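Local structure of toll-receptor-related 2 (Hydra vulgaris, 4W8H) at residues I81-Q86 with P98-H103. The protein is a Toll-related receptor whose TIR domain, the part crystallised here, probably passes signals on by binding other TIR domains. Residues are numbered along the deposited sequence; the frame is centred on the assembly and turned at random. Where two conformers were deposited one is given.
Sequences IGLSHQ and PYFLNH
In this flavodoxin-like TIR domain, Leu83, where the chain runs on from helix 73-82, meets Phe100 and Leu101 of the short 3-10 turn that lies between strands 87-91 and 107-108. Leu83 divides its two methyls between the pair. CD1 comes obliquely to the phenyl ring, 3.8 Å from Phe100 CD1 and 3.9 Å from Phe100 CE1, and the two side chains cross at about a right angle. CD2 goes to the leucine, with 4.1 Å between Leu83 CD2 and Leu101 CD2. Phe100 reaches across with CG wedged between its own backbone N and carbonyl carbon (chi1 60°), while Leu79 and Gln80 of helix 73-82 also touch it. Leu101 packs on Leu79 and Phe70, continuing the apolar patch inward. Leu83 sits in a type I turn from Gly82 to His85, closed by His85 N on Gly82 O at 2.9 Å. Just before it, Ile81 O accepts from both Ser84 N and Ser84 OG, the hydroxyl lying in the carbonyl plane. No hydrogen bond joins the two segments, and the contact buries just 97 Å², so the loop meets this corner of the domain through dispersion and apolar burial, without the directional hold of a polar link.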
loop_
_atom_site.group_PDB
_atom_site.type_symbol
_atom_site.label_atom_id
_atom_site.label_comp_id
_atom_site.label_asym_id
_atom_site.label_seq_id
_atom_site.Cartn_x
_atom_site.Cartn_y
_atom_site.Cartn_z
ATOM N N ILE A 81 -5.239 -5.474 -9.945
ATOM C CA ILE A 81 -5.481 -6.754 -9.288
ATOM C C ILE A 81 -5.908 -6.524 -7.825
ATOM O O ILE A 81 -6.802 -7.205 -7.306
ATOM C CB ILE A 81 -4.269 -7.678 -9.424
ATOM C CG1 ILE A 81 -3.976 -7.869 -10.932
ATOM C CG2 ILE A 81 -4.552 -9.008 -8.743
ATOM C CD1 ILE A 81 -2.560 -8.234 -11.252
ATOM N N GLY A 82 -5.322 -5.520 -7.177
ATOM C CA GLY A 82 -5.673 -5.204 -5.795
ATOM C C GLY A 82 -7.141 -4.860 -5.584
ATOM O O GLY A 82 -7.692 -5.174 -4.531
ATOM N N LEU A 83 -7.776 -4.260 -6.592
ATOM C CA LEU A 83 -9.198 -3.948 -6.509
ATOM C C LEU A 83 -10.059 -5.206 -6.374
ATOM O O LEU A 83 -11.184 -5.143 -5.917
ATOM C CB LEU A 83 -9.635 -3.178 -7.724
ATOM C CG LEU A 83 -9.058 -1.768 -7.865
ATOM C CD1 LEU A 83 -9.503 -1.211 -9.210
ATOM C CD2 LEU A 83 -9.497 -0.855 -6.693
ATOM N N SER A 84 -9.518 -6.341 -6.774
ATOM C CA SER A 84 -10.252 -7.606 -6.603
ATOM C C SER A 84 -10.030 -8.250 -5.236
ATOM O O SER A 84 -10.544 -9.340 -4.941
ATOM C CB SER A 84 -9.925 -8.562 -7.765
ATOM O OG SER A 84 -8.630 -9.133 -7.699
ATOM N N HIS A 85 -9.276 -7.549 -4.396
ATOM C CA HIS A 85 -9.039 -7.976 -3.053
ATOM C C HIS A 85 -9.314 -6.796 -2.147
ATOM O O HIS A 85 -10.262 -6.047 -2.359
ATOM C CB HIS A 85 -7.603 -8.461 -2.944
ATOM C CG HIS A 85 -7.358 -9.740 -3.659
ATOM N ND1 HIS A 85 -8.026 -10.899 -3.341
ATOM C CD2 HIS A 85 -6.504 -10.052 -4.654
ATOM C CE1 HIS A 85 -7.610 -11.872 -4.129
ATOM N NE2 HIS A 85 -6.676 -11.388 -4.928
ATOM N N GLN A 86 -8.461 -6.569 -1.177
ATOM C CA GLN A 86 -8.672 -5.460 -0.259
ATOM C C GLN A 86 -7.486 -4.547 -0.330
ATOM O O GLN A 86 -6.336 -5.021 -0.335
ATOM C CB GLN A 86 -8.804 -5.988 1.146
ATOM C CG GLN A 86 -9.891 -7.015 1.358
ATOM C CD GLN A 86 -9.930 -7.400 2.791
ATOM O OE1 GLN A 86 -10.366 -6.622 3.644
ATOM N NE2 GLN A 86 -9.475 -8.630 3.089
ATOM N N PRO A 98 -7.659 8.743 -9.761
ATOM C CA PRO A 98 -8.495 8.269 -10.873
ATOM C C PRO A 98 -9.936 8.026 -10.503
ATOM O O PRO A 98 -10.262 7.789 -9.321
ATOM C CB PRO A 98 -7.803 6.967 -11.325
ATOM C CG PRO A 98 -6.985 6.555 -10.193
ATOM C CD PRO A 98 -6.568 7.805 -9.450
ATOM N N TYR A 99 -10.776 8.073 -11.539
ATOM C CA TYR A 99 -12.204 8.011 -11.342
ATOM C C TYR A 99 -12.609 6.795 -10.510
ATOM O O TYR A 99 -13.539 6.884 -9.719
ATOM C CB TYR A 99 -12.925 8.030 -12.695
ATOM C CG TYR A 99 -12.814 6.747 -13.453
ATOM C CD1 TYR A 99 -11.695 6.470 -14.219
ATOM C CD2 TYR A 99 -13.832 5.796 -13.394
ATOM C CE1 TYR A 99 -11.588 5.280 -14.906
ATOM C CE2 TYR A 99 -13.730 4.608 -14.064
ATOM C CZ TYR A 99 -12.604 4.350 -14.819
ATOM O OH TYR A 99 -12.516 3.168 -15.502
ATOM N N PHE A 100 -11.958 5.646 -10.705
ATOM C CA PHE A 100 -12.388 4.418 -10.034
ATOM C C PHE A 100 -11.988 4.383 -8.567
ATOM O O PHE A 100 -12.463 3.542 -7.811
ATOM C CB PHE A 100 -11.905 3.159 -10.787
ATOM C CG PHE A 100 -10.415 3.065 -10.918
ATOM C CD1 PHE A 100 -9.658 2.498 -9.920
ATOM C CD2 PHE A 100 -9.767 3.583 -12.035
ATOM C CE1 PHE A 100 -8.282 2.415 -10.035
ATOM C CE2 PHE A 100 -8.378 3.508 -12.152
ATOM C CZ PHE A 100 -7.641 2.917 -11.147
ATOM N N LEU A 101 -11.193 5.366 -8.134
ATOM C CA LEU A 101 -10.866 5.555 -6.725
ATOM C C LEU A 101 -11.505 6.791 -6.117
ATOM O O LEU A 101 -11.301 7.037 -4.922
ATOM C CB LEU A 101 -9.362 5.642 -6.530
ATOM C CG LEU A 101 -8.562 4.392 -6.787
ATOM C CD1 LEU A 101 -7.098 4.678 -6.452
ATOM C CD2 LEU A 101 -9.094 3.204 -5.985
ATOM N N ASN A 102 -12.323 7.509 -6.894
ATOM C CA ASN A 102 -12.840 8.816 -6.451
ATOM C C ASN A 102 -14.018 8.714 -5.491
ATOM O O ASN A 102 -14.558 9.734 -5.041
ATOM C CB ASN A 102 -13.169 9.748 -7.642
ATOM C CG ASN A 102 -14.479 9.381 -8.391
ATOM O OD1 ASN A 102 -15.201 8.433 -8.038
ATOM N ND2 ASN A 102 -14.796 10.173 -9.429
ATOM N N HIS A 103 -14.419 7.491 -5.193
ATOM C CA HIS A 103 -15.465 7.238 -4.221
ATOM C C HIS A 103 -15.039 6.176 -3.217
ATOM O O HIS A 103 -15.861 5.459 -2.681
ATOM C CB HIS A 103 -16.807 6.899 -4.900
ATOM C CG HIS A 103 -16.732 5.817 -5.938
ATOM N ND1 HIS A 103 -16.274 6.038 -7.220
ATOM C CD2 HIS A 103 -17.119 4.519 -5.901
ATOM C CE1 HIS A 103 -16.347 4.916 -7.917
ATOM N NE2 HIS A 103 -16.860 3.980 -7.142
#